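Local structure of CalsepRRP (1JY5) at residues K3-D6 / Y7-L10; L98-E101 / W102-G106; N115-E118 / Y119-T123; C181-K184 / T185-Q189. The protein is an RNase-related member of the ribonuclease T2 family, to which RNA binding and cleavage are generally assigned, though its own activity remains uncertain. All blocks are in the same frame, centred on the assembly; numbering follows the deposited sequence.

Contact 1: K3-D6 / Y7-L10; sequences KEFD and YFTL
Asp-6 and Tyr-7 form a classic beta bulge at the start of strand 7-14: both face Asp-48 of strand 40-48 and bond to its backbone, with Asp-6 in a helical conformation before the extended Tyr-7. The bulge lies where the incoming loop joins strand 7-14, which runs between strands 40-48 and 174-182. The two neighbouring side chains stay in touch, Asp-6 CB lying 4.0 Å from Tyr-7 CD2. Beyond that point the aspartate leads away from the strand. Its carboxylate forms a salt bridge with Lys-3, NZ meeting the syn lone pair of Asp-6 OD1 at 2.9 Å, while the distance from Lys-3 NZ to Asp-6 OD2, 3.3 Å, marks only a weak second bond. OD1 also accepts from the backbone N of Asp-50, so the carboxylate links the N-terminal loop to the chain just after strand 40-48.

The apolar part of the contact is a pair of rings three residues apart. Phe-5 turns its edge to the face of Phe-8 in an inclined edge-to-face pair, the ring planes at 50° and the centroids of Phe-5 and Phe-8 4.7 Å apart. Phe-5 CE1 stands 3.6 Å above the plane of the Phe-8 ring, over its centre, and Phe-5 CZ comes within 3.4 Å of Phe-8 CZ. Around this buried pair, Pro-47 and Val-112 touch Phe-5, and Leu-45 touches Phe-8. Phe-5 CG lies between its backbone N and carbonyl carbon (chi1 70°), which folds the ring forward over the following residues and brings Phe-5 CD1 to 3.4 Å from Tyr-7 O, with that oxygen near the ring plane.

Contact 2: L98-E101 / W102-G106; sequences LAYE and WAKHG
Tyr-100 and Lys-104, one helical turn apart, lie side by side and point the same way. Both have CG anti to the backbone N (chi1 172° for Tyr-100), and the extended lysine chain runs alongside, its CD 3.7 Å from Tyr-100 CZ and oblique to the ring. At the end of this run Lys-104 NZ donates to Tyr-100 OH at 2.8 Å. A phenylalanine in place of Tyr-100 would probably keep the ring packed on Asp-94 and Ala-89 but leave the Lys-104 ammonium without this acceptor and more able to swing.

The second pair, Glu-101 and His-105, is also side by side, and here the carboxylate and imidazole are nearly coplanar, 9° apart. Glu-101 OE2 sits at the ring edge, 3.3 Å from His-105 CD2; the same oxygen accepts from Trp-46 NE1, and the Trp-46 ring stacks on His-105. Lys-104 CG lies over one face of the imidazole, toward its rim.

Glu-101 to Gly-106 open the Glu-Trp-Ala-Lys-His-Gly-Thr-Cys sequence, the second conserved active-site motif of T2 ribonucleases, and form the last part of helix 97-106. The helix closes in a wider pi-type turn. Glu-101 O is gripped by two backbone donors: His-105 N at 2.8 Å, from above the carbonyl plane, and Gly-106 N at 2.8 Å, in that plane. Gly-106, without a side chain, lies close against the Trp-102 indole. The indole itself leads away from residues 98-101, and its NE1 bonds to Ala-61 O.

Contact 3: N115-E118 / Y119-T123; sequences NQYE and YFSTT. Unlike the reference sequence in segment 119-123: Thr-123 (reference Ala).
Tyr-117 O is held by two donors of one residue: Ser-121 N at 2.9 Å and, from the opposite face of the carbonyl plane, Ser-121 OG at 2.6 Å. The hydroxyl can turn back to this oxygen because OG lies between the serine's own backbone N and carbonyl carbon (chi1 60°). One residue on the pattern recurs, Thr-122 OG1 donating to Glu-118 O at 2.7 Å while Thr-122 N reaches it from the other face. Ser-121 also uses its CB, which lies over the face of the Tyr-117 ring in a CH-pi contact, 4.2 Å from the centroid. Without the ring, as with an alanine at Tyr-117, the Ser-121 methylene would probably lose its aromatic cover, and a gap is likely to open beside Ile-70 and Leu-71, which the ring also touches.

These are the first two turns of helix 116-129, with Asn-115 as its N-cap. Asn-115 OD1 accepts from Glu-118 N at 2.8 Å and 166°, close to the direction of the side-chain C=O bond, and Glu-118 OE1 in turn takes the backbone N of Gly-114.

On the buried side, Gln-116 O receives Phe-120 N in an almost straight bond (177°) and also lies at the Phe-120 ring edge, 3.1 Å from CD1. Tyr-119 CD2 lies over one face of that ring, and Trp-79 and Leu-98 pack against it. Tyr-119 OH reaches Leu-45 O of strand 40-48.

Contact 4: C181-K184 / T185-Q189; sequences CFDK and TLQLQ
The Phe-182 ring lies alongside Leu-188, its CE2 3.5 Å from Leu-188 CD2, while Leu-186 O approaches the ring obliquely and the Tyr-130 ring meets it at about 45°. The two residues face each other across a beta hairpin from strand 174-182 to strand 188-189, made by a type I turn at 183-186 with a G1 bulge. The other flat group, the Asp-183 carboxylate, is met well out of its plane by three donors to OD2: Thr-185 OG1 at 2.6 Å, Thr-185 N at 2.7 Å, which closes an Asx turn, and Gln-187 N at 2.9 Å. These bonds hold the carboxylate inside the turn.

Leu-186 takes the left-handed conformation (phi 63°), and its N bonds to Asp-183 O, while Asp-183 N donates to Gln-187 O at 2.8 Å.

Lys-184 NZ ties the turn to the N-terminal loop through the carbonyls of Phe-5 and Asp-6, and the Cys-181 to Cys-191 disulfide joins the first strand to the chain just after the second. At the open end Gln-189 N donates to Cys-181 O, and one water bridges the strands, accepting from Cys-181 N at 2.9 Å and donating to Gln-189 O at 2.8 Å.

How the contacts relate
All four contacts are local and follow one another in series; none nests in or crosses another. Contact 1 leads the N-terminal loop into strand 7-14. Contact 2 covers most of helix 97-106, and contact 3 begins the next helix, 116-129, which packs directly on it: Trp-102 CE2 lies 3.4 Å from Gln-116 CG. Contact 4 closes the only loop of the set, the hairpin turn after strand 174-182, and returns to contact 1 through the sheet, where Phe-8 N lies 2.7 Å from Phe-182 O. Helix 116-129 packs on the sheet, for example where Thr-123 CG2 lies 3.8 Å from Leu-10 CD1. Contacts 2 and 4 lie farthest apart, their centres about 20 Å from each other.

Contact 1: K3-D6 / Y7-L10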
loop_
_atom_site.group_PDB
_atom_site.type_symbol
_atom_site.label_atom_id
_atom_site.label_comp_id
_atom_site.label_asym_id
_atom_site.label_seq_id
_atom_site.Cartn_x
_atom_site.Cartn_y
_atom_site.Cartn_z
ATOM N N LYS A 3 -21.945 -1.543 -8.264
ATOM C CA LYS A 3 -21.954 -2.811 -7.545
ATOM C C LYS A 3 -21.027 -2.664 -6.336
ATOM O O LYS A 3 -19.969 -2.046 -6.442
ATOM C CB LYS A 3 -21.440 -3.928 -8.454
ATOM C CG LYS A 3 -21.198 -5.251 -7.751
ATOM C CD LYS A 3 -20.383 -6.193 -8.620
ATOM C CE LYS A 3 -19.593 -7.169 -7.761
ATOM N NZ LYS A 3 -18.682 -8.018 -8.573
ATOM N N GLU A 4 -21.420 -3.215 -5.191
ATOM C CA GLU A 4 -20.577 -3.131 -3.999
ATOM C C GLU A 4 -19.296 -3.891 -4.324
ATOM O O GLU A 4 -19.331 -4.894 -5.042
ATOM C CB GLU A 4 -21.264 -3.776 -2.791
ATOM C CG GLU A 4 -20.613 -3.432 -1.447
ATOM C CD GLU A 4 -21.148 -4.267 -0.290
ATOM O OE1 GLU A 4 -22.202 -4.917 -0.459
ATOM O OE2 GLU A 4 -20.520 -4.269 0.795
ATOM N N PHE A 5 -18.172 -3.411 -3.807
ATOM C CA PHE A 5 -16.886 -4.056 -4.055
ATOM C C PHE A 5 -16.868 -5.472 -3.484
ATOM O O PHE A 5 -17.635 -5.801 -2.578
ATOM C CB PHE A 5 -15.749 -3.215 -3.462
ATOM C CG PHE A 5 -15.704 -3.211 -1.960
ATOM C CD1 PHE A 5 -14.807 -4.024 -1.274
ATOM C CD2 PHE A 5 -16.538 -2.372 -1.230
ATOM C CE1 PHE A 5 -14.738 -4.000 0.121
ATOM C CE2 PHE A 5 -16.478 -2.339 0.165
ATOM C CZ PHE A 5 -15.576 -3.155 0.840
ATOM N N ASP A 6 -15.984 -6.309 -4.013
ATOM C CA ASP A 6 -15.901 -7.703 -3.581
ATOM C C ASP A 6 -14.903 -7.964 -2.463
ATOM O O ASP A 6 -15.201 -8.685 -1.511
ATOM C CB ASP A 6 -15.560 -8.583 -4.785
ATOM C CG ASP A 6 -16.639 -8.559 -5.841
ATOM O OD1 ASP A 6 -16.300 -8.501 -7.042
ATOM O OD2 ASP A 6 -17.832 -8.611 -5.467
ATOM N N TYR A 7 -13.716 -7.380 -2.577
ATOM C CA TYR A 7 -12.692 -7.585 -1.568
ATOM C C TYR A 7 -11.789 -6.365 -1.462
ATOM O O TYR A 7 -11.843 -5.455 -2.291
ATOM C CB TYR A 7 -11.857 -8.824 -1.922
ATOM C CG TYR A 7 -11.013 -8.638 -3.165
ATOM C CD1 TYR A 7 -9.711 -8.135 -3.080
ATOM C CD2 TYR A 7 -11.543 -8.887 -4.435
ATOM C CE1 TYR A 7 -8.959 -7.876 -4.229
ATOM C CE2 TYR A 7 -10.799 -8.631 -5.591
ATOM C CZ TYR A 7 -9.515 -8.123 -5.481
ATOM O OH TYR A 7 -8.805 -7.819 -6.620
ATOM N N PHE A 8 -10.957 -6.368 -0.427
ATOM C CA PHE A 8 -10.017 -5.292 -0.156
ATOM C C PHE A 8 -8.597 -5.673 -0.574
ATOM O O PHE A 8 -8.148 -6.798 -0.328
ATOM C CB PHE A 8 -9.973 -4.994 1.348
ATOM C CG PHE A 8 -11.067 -4.097 1.844
ATOM C CD1 PHE A 8 -11.934 -4.525 2.848
ATOM C CD2 PHE A 8 -11.172 -2.791 1.380
ATOM C CE1 PHE A 8 -12.880 -3.657 3.391
ATOM C CE2 PHE A 8 -12.112 -1.916 1.915
ATOM C CZ PHE A 8 -12.967 -2.348 2.921
ATOM N N THR A 9 -7.891 -4.747 -1.214
ATOM C CA THR A 9 -6.492 -4.985 -1.553
ATOM C C THR A 9 -5.694 -3.983 -0.727
ATOM O O THR A 9 -5.931 -2.778 -0.814
ATOM C CB THR A 9 -6.168 -4.737 -3.056
ATOM O OG1 THR A 9 -6.643 -5.834 -3.845
ATOM C CG2 THR A 9 -4.651 -4.589 -3.267
ATOM N N LEU A 10 -4.789 -4.472 0.119
ATOM C CA LEU A 10 -3.939 -3.560 0.885
ATOM C C LEU A 10 -2.643 -3.519 0.079
ATOM O O LEU A 10 -1.928 -4.514 -0.003
ATOM C CB LEU A 10 -3.650 -4.081 2.309
ATOM C CG LEU A 10 -2.615 -3.285 3.130
ATOM C CD1 LEU A 10 -3.107 -1.866 3.344
ATOM C CD2 LEU A 10 -2.347 -3.949 4.491
#

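Contact 2: L98-E101 / W102-G106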
loop_
_atom_site.group_PDB
_atom_site.type_symbol
_atom_site.label_atom_id
_atom_site.label_comp_id
_atom_site.label_asym_id
_atom_site.label_seq_id
_atom_site.Cartn_x
_atom_site.Cartn_y
_atom_site.Cartn_z
ATOM N N LEU A 98 -3.215 11.289 0.651
ATOM C CA LEU A 98 -4.388 10.903 1.428
ATOM C C LEU A 98 -5.665 11.367 0.724
ATOM O O LEU A 98 -6.619 10.602 0.599
ATOM C CB LEU A 98 -4.327 11.516 2.834
ATOM C CG LEU A 98 -3.045 11.282 3.644
ATOM C CD1 LEU A 98 -3.172 11.937 5.023
ATOM C CD2 LEU A 98 -2.791 9.778 3.799
ATOM N N ALA A 99 -5.688 12.618 0.269
ATOM C CA ALA A 99 -6.860 13.145 -0.420
ATOM C C ALA A 99 -7.083 12.349 -1.707
ATOM O O ALA A 99 -8.223 12.080 -2.103
ATOM C CB ALA A 99 -6.670 14.627 -0.740
ATOM N N TYR A 100 -5.983 11.961 -2.343
ATOM C CA TYR A 100 -6.027 11.182 -3.585
ATOM C C TYR A 100 -6.659 9.794 -3.372
ATOM O O TYR A 100 -7.582 9.404 -4.092
ATOM C CB TYR A 100 -4.603 11.024 -4.143
ATOM C CG TYR A 100 -4.476 10.082 -5.324
ATOM C CD1 TYR A 100 -4.573 10.547 -6.632
ATOM C CD2 TYR A 100 -4.239 8.728 -5.128
ATOM C CE1 TYR A 100 -4.429 9.682 -7.716
ATOM C CE2 TYR A 100 -4.098 7.856 -6.198
ATOM C CZ TYR A 100 -4.191 8.332 -7.487
ATOM O OH TYR A 100 -4.033 7.451 -8.545
ATOM N N GLU A 101 -6.154 9.054 -2.385
ATOM C CA GLU A 101 -6.661 7.719 -2.091
ATOM C C GLU A 101 -8.090 7.751 -1.556
ATOM O O GLU A 101 -8.880 6.849 -1.828
ATOM C CB GLU A 101 -5.740 7.011 -1.089
ATOM C CG GLU A 101 -4.347 6.707 -1.641
ATOM C CD GLU A 101 -4.372 5.702 -2.784
ATOM O OE1 GLU A 101 -3.463 5.743 -3.643
ATOM O OE2 GLU A 101 -5.291 4.854 -2.822
ATOM N N TRP A 102 -8.425 8.780 -0.785
ATOM C CA TRP A 102 -9.778 8.873 -0.258
ATOM C C TRP A 102 -10.770 9.078 -1.398
ATOM O O TRP A 102 -11.745 8.347 -1.523
ATOM C CB TRP A 102 -9.927 10.042 0.710
ATOM C CG TRP A 102 -11.367 10.302 0.972
ATOM C CD1 TRP A 102 -12.104 11.364 0.536
ATOM C CD2 TRP A 102 -12.278 9.425 1.642
ATOM N NE1 TRP A 102 -13.424 11.199 0.890
ATOM C CE2 TRP A 102 -13.556 10.016 1.570
ATOM C CE3 TRP A 102 -12.138 8.190 2.293
ATOM C CZ2 TRP A 102 -14.692 9.418 2.128
ATOM C CZ3 TRP A 102 -13.270 7.592 2.848
ATOM C CH2 TRP A 102 -14.532 8.213 2.760
ATOM N N ALA A 103 -10.517 10.087 -2.220
ATOM C CA ALA A 103 -11.403 10.389 -3.332
ATOM C C ALA A 103 -11.535 9.218 -4.294
ATOM O O ALA A 103 -12.642 8.800 -4.642
ATOM C CB ALA A 103 -10.901 11.626 -4.082
ATOM N N LYS A 104 -10.397 8.672 -4.703
ATOM C CA LYS A 104 -10.374 7.584 -5.669
ATOM C C LYS A 104 -10.837 6.217 -5.166
ATOM O O LYS A 104 -11.580 5.517 -5.865
ATOM C CB LYS A 104 -8.962 7.463 -6.252
ATOM C CG LYS A 104 -8.866 6.608 -7.510
ATOM C CD LYS A 104 -7.424 6.537 -7.987
ATOM C CE LYS A 104 -7.314 5.898 -9.353
ATOM N NZ LYS A 104 -5.895 5.784 -9.764
ATOM N N HIS A 105 -10.423 5.846 -3.957
ATOM C CA HIS A 105 -10.761 4.530 -3.404
ATOM C C HIS A 105 -11.518 4.506 -2.073
ATOM O O HIS A 105 -12.424 3.694 -1.886
ATOM C CB HIS A 105 -9.476 3.713 -3.233
ATOM C CG HIS A 105 -8.765 3.410 -4.515
ATOM N ND1 HIS A 105 -9.248 2.513 -5.443
ATOM C CD2 HIS A 105 -7.574 3.843 -4.999
ATOM C CE1 HIS A 105 -8.388 2.401 -6.438
ATOM N NE2 HIS A 105 -7.363 3.196 -6.193
ATOM N N GLY A 106 -11.130 5.383 -1.145
ATOM C CA GLY A 106 -11.764 5.421 0.166
ATOM C C GLY A 106 -13.274 5.569 0.136
ATOM O O GLY A 106 -13.998 4.889 0.871
#

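Contact 3: N115-E118 / Y119-T123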
loop_
_atom_site.group_PDB
_atom_site.type_symbol
_atom_site.label_atom_id
_atom_site.label_comp_id
_atom_site.label_asym_id
_atom_site.label_seq_id
_atom_site.Cartn_x
_atom_site.Cartn_y
_atom_site.Cartn_z
ATOM N N ASN A 115 -16.948 6.076 6.882
ATOM C CA ASN A 115 -16.440 7.438 6.750
ATOM C C ASN A 115 -14.924 7.423 6.613
ATOM O O ASN A 115 -14.299 6.373 6.721
ATOM C CB ASN A 115 -16.868 8.287 7.958
ATOM C CG ASN A 115 -16.372 7.725 9.278
ATOM O OD1 ASN A 115 -15.195 7.393 9.417
ATOM N ND2 ASN A 115 -17.267 7.631 10.262
ATOM N N GLN A 116 -14.354 8.592 6.349
ATOM C CA GLN A 116 -12.915 8.766 6.167
ATOM C C GLN A 116 -12.059 8.253 7.295
ATOM O O GLN A 116 -11.028 7.622 7.062
ATOM C CB GLN A 116 -12.587 10.234 6.007
ATOM C CG GLN A 116 -13.221 10.865 4.841
ATOM C CD GLN A 116 -13.032 12.354 4.865
ATOM O OE1 GLN A 116 -11.909 12.849 4.967
ATOM N NE2 GLN A 116 -14.131 13.082 4.773
ATOM N N TYR A 117 -12.461 8.569 8.522
ATOM C CA TYR A 117 -11.699 8.138 9.677
ATOM C C TYR A 117 -11.641 6.626 9.728
ATOM O O TYR A 117 -10.579 6.049 9.971
ATOM C CB TYR A 117 -12.309 8.643 10.982
ATOM C CG TYR A 117 -11.492 8.205 12.174
ATOM C CD1 TYR A 117 -10.358 8.923 12.564
ATOM C CD2 TYR A 117 -11.784 7.014 12.847
ATOM C CE1 TYR A 117 -9.531 8.462 13.591
ATOM C CE2 TYR A 117 -10.958 6.544 13.875
ATOM C CZ TYR A 117 -9.830 7.275 14.237
ATOM O OH TYR A 117 -8.985 6.818 15.228
ATOM N N GLU A 118 -12.782 5.980 9.516
ATOM C CA GLU A 118 -12.808 4.523 9.554
ATOM C C GLU A 118 -11.960 3.970 8.418
ATOM O O GLU A 118 -11.256 2.974 8.590
ATOM C CB GLU A 118 -14.251 4.005 9.468
ATOM C CG GLU A 118 -15.141 4.576 10.575
ATOM C CD GLU A 118 -16.498 3.898 10.697
ATOM O OE1 GLU A 118 -16.918 3.204 9.753
ATOM O OE2 GLU A 118 -17.149 4.078 11.745
ATOM N N TYR A 119 -12.009 4.622 7.261
ATOM C CA TYR A 119 -11.211 4.151 6.132
ATOM C C TYR A 119 -9.710 4.178 6.451
ATOM O O TYR A 119 -9.031 3.152 6.355
ATOM C CB TYR A 119 -11.482 4.999 4.885
ATOM C CG TYR A 119 -10.535 4.688 3.738
ATOM C CD1 TYR A 119 -10.650 3.501 3.007
ATOM C CD2 TYR A 119 -9.506 5.569 3.409
ATOM C CE1 TYR A 119 -9.759 3.202 1.973
ATOM C CE2 TYR A 119 -8.610 5.283 2.385
ATOM C CZ TYR A 119 -8.743 4.098 1.671
ATOM O OH TYR A 119 -7.857 3.814 0.663
ATOM N N PHE A 120 -9.194 5.344 6.840
ATOM C CA PHE A 120 -7.769 5.475 7.135
ATOM C C PHE A 120 -7.283 4.700 8.370
ATOM O O PHE A 120 -6.204 4.096 8.342
ATOM C CB PHE A 120 -7.379 6.958 7.254
ATOM C CG PHE A 120 -7.378 7.693 5.935
ATOM C CD1 PHE A 120 -8.457 8.490 5.558
ATOM C CD2 PHE A 120 -6.310 7.556 5.050
ATOM C CE1 PHE A 120 -8.475 9.134 4.314
ATOM C CE2 PHE A 120 -6.319 8.196 3.805
ATOM C CZ PHE A 120 -7.405 8.987 3.437
ATOM N N SER A 121 -8.067 4.721 9.446
ATOM C CA SER A 121 -7.696 4.007 10.669
ATOM C C SER A 121 -7.716 2.494 10.460
ATOM O O SER A 121 -6.876 1.764 11.000
ATOM C CB SER A 121 -8.631 4.383 11.828
ATOM O OG SER A 121 -9.977 4.069 11.537
ATOM N N THR A 122 -8.670 2.015 9.669
ATOM C CA THR A 122 -8.749 0.585 9.418
ATOM C C THR A 122 -7.556 0.144 8.572
ATOM O O THR A 122 -7.007 -0.939 8.781
ATOM C CB THR A 122 -10.083 0.223 8.737
ATOM O OG1 THR A 122 -11.159 0.524 9.639
ATOM C CG2 THR A 122 -10.129 -1.260 8.392
ATOM N N THR A 123 -7.137 0.993 7.639
ATOM C CA THR A 123 -5.992 0.669 6.801
ATOM C C THR A 123 -4.745 0.580 7.676
ATOM O O THR A 123 -3.924 -0.327 7.519
ATOM C CB THR A 123 -5.764 1.732 5.716
ATOM O OG1 THR A 123 -6.940 1.845 4.909
ATOM C CG2 THR A 123 -4.596 1.336 4.815
#

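Contact 4: C181-K184 / T185-Q189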
loop_
_atom_site.group_PDB
_atom_site.type_symbol
_atom_site.label_atom_id
_atom_site.label_comp_id
_atom_site.label_asym_id
_atom_site.label_seq_id
_atom_site.Cartn_x
_atom_site.Cartn_y
_atom_site.Cartn_z
ATOM N N CYS A 181 -4.586 -9.313 0.094
ATOM C CA CYS A 181 -6.036 -9.165 -0.010
ATOM C C CYS A 181 -6.826 -9.582 1.234
ATOM O O CYS A 181 -6.414 -10.471 1.970
ATOM C CB CYS A 181 -6.522 -9.907 -1.268
ATOM S SG CYS A 181 -5.812 -9.096 -2.730
ATOM N N PHE A 182 -7.943 -8.895 1.470
ATOM C CA PHE A 182 -8.818 -9.164 2.609
ATOM C C PHE A 182 -10.287 -9.190 2.180
ATOM O O PHE A 182 -10.679 -8.439 1.286
ATOM C CB PHE A 182 -8.680 -8.076 3.684
ATOM C CG PHE A 182 -7.306 -7.962 4.285
ATOM C CD1 PHE A 182 -6.331 -7.173 3.679
ATOM C CD2 PHE A 182 -6.987 -8.646 5.458
ATOM C CE1 PHE A 182 -5.054 -7.066 4.229
ATOM C CE2 PHE A 182 -5.707 -8.547 6.020
ATOM C CZ PHE A 182 -4.741 -7.754 5.402
ATOM N N ASP A 183 -11.094 -10.041 2.820
ATOM C CA ASP A 183 -12.519 -10.087 2.505
ATOM C C ASP A 183 -13.190 -8.937 3.258
ATOM O O ASP A 183 -12.518 -8.185 3.971
ATOM C CB ASP A 183 -13.144 -11.463 2.852
ATOM C CG ASP A 183 -13.157 -11.781 4.346
ATOM O OD1 ASP A 183 -13.269 -12.983 4.679
ATOM O OD2 ASP A 183 -13.079 -10.865 5.188
ATOM N N LYS A 184 -14.501 -8.785 3.089
ATOM C CA LYS A 184 -15.234 -7.702 3.726
ATOM C C LYS A 184 -15.350 -7.819 5.241
ATOM O O LYS A 184 -15.889 -6.926 5.897
ATOM C CB LYS A 184 -16.613 -7.550 3.074
ATOM C CG LYS A 184 -16.549 -6.852 1.704
ATOM C CD LYS A 184 -17.931 -6.626 1.089
ATOM C CE LYS A 184 -18.518 -7.895 0.534
ATOM N NZ LYS A 184 -17.904 -8.287 -0.756
ATOM N N THR A 185 -14.848 -8.919 5.798
ATOM C CA THR A 185 -14.845 -9.093 7.244
ATOM C C THR A 185 -13.396 -8.967 7.728
ATOM O O THR A 185 -13.051 -9.395 8.826
ATOM C CB THR A 185 -15.449 -10.466 7.692
ATOM O OG1 THR A 185 -14.856 -11.537 6.945
ATOM C CG2 THR A 185 -16.961 -10.473 7.493
ATOM N N LEU A 186 -12.556 -8.370 6.885
ATOM C CA LEU A 186 -11.149 -8.135 7.202
ATOM C C LEU A 186 -10.308 -9.398 7.417
ATOM O O LEU A 186 -9.280 -9.363 8.102
ATOM C CB LEU A 186 -11.039 -7.213 8.431
ATOM C CG LEU A 186 -11.743 -5.842 8.345
ATOM C CD1 LEU A 186 -11.457 -5.033 9.605
ATOM C CD2 LEU A 186 -11.258 -5.076 7.116
ATOM N N GLN A 187 -10.743 -10.512 6.837
ATOM C CA GLN A 187 -10.001 -11.765 6.944
ATOM C C GLN A 187 -9.140 -11.898 5.696
ATOM O O GLN A 187 -9.599 -11.623 4.583
ATOM C CB GLN A 187 -10.932 -12.980 6.995
ATOM C CG GLN A 187 -11.970 -12.995 8.095
ATOM C CD GLN A 187 -12.801 -14.274 8.054
ATOM O OE1 GLN A 187 -13.472 -14.567 7.054
ATOM N NE2 GLN A 187 -12.757 -15.045 9.140
ATOM N N LEU A 188 -7.896 -12.321 5.881
ATOM C CA LEU A 188 -6.979 -12.518 4.765
ATOM C C LEU A 188 -7.603 -13.458 3.747
ATOM O O LEU A 188 -8.250 -14.432 4.117
ATOM C CB LEU A 188 -5.684 -13.155 5.266
ATOM C CG LEU A 188 -4.725 -12.233 5.995
ATOM C CD1 LEU A 188 -3.769 -13.031 6.863
ATOM C CD2 LEU A 188 -3.991 -11.422 4.950
ATOM N N GLN A 189 -7.429 -13.169 2.467
ATOM C CA GLN A 189 -7.939 -14.067 1.434
ATOM C C GLN A 189 -6.955 -14.018 0.283
ATOM O O GLN A 189 -6.017 -13.218 0.290
ATOM C CB GLN A 189 -9.321 -13.634 0.939
ATOM C CG GLN A 189 -9.311 -12.320 0.180
ATOM C CD GLN A 189 -10.620 -12.055 -0.537
ATOM O OE1 GLN A 189 -11.660 -11.871 0.093
ATOM N NE2 GLN A 189 -10.574 -12.050 -1.865
HETATM O O HOH W 1 -3.587 -12.029 -0.337
HETATM O O HOH W 2 -11.004 -15.086 3.812
#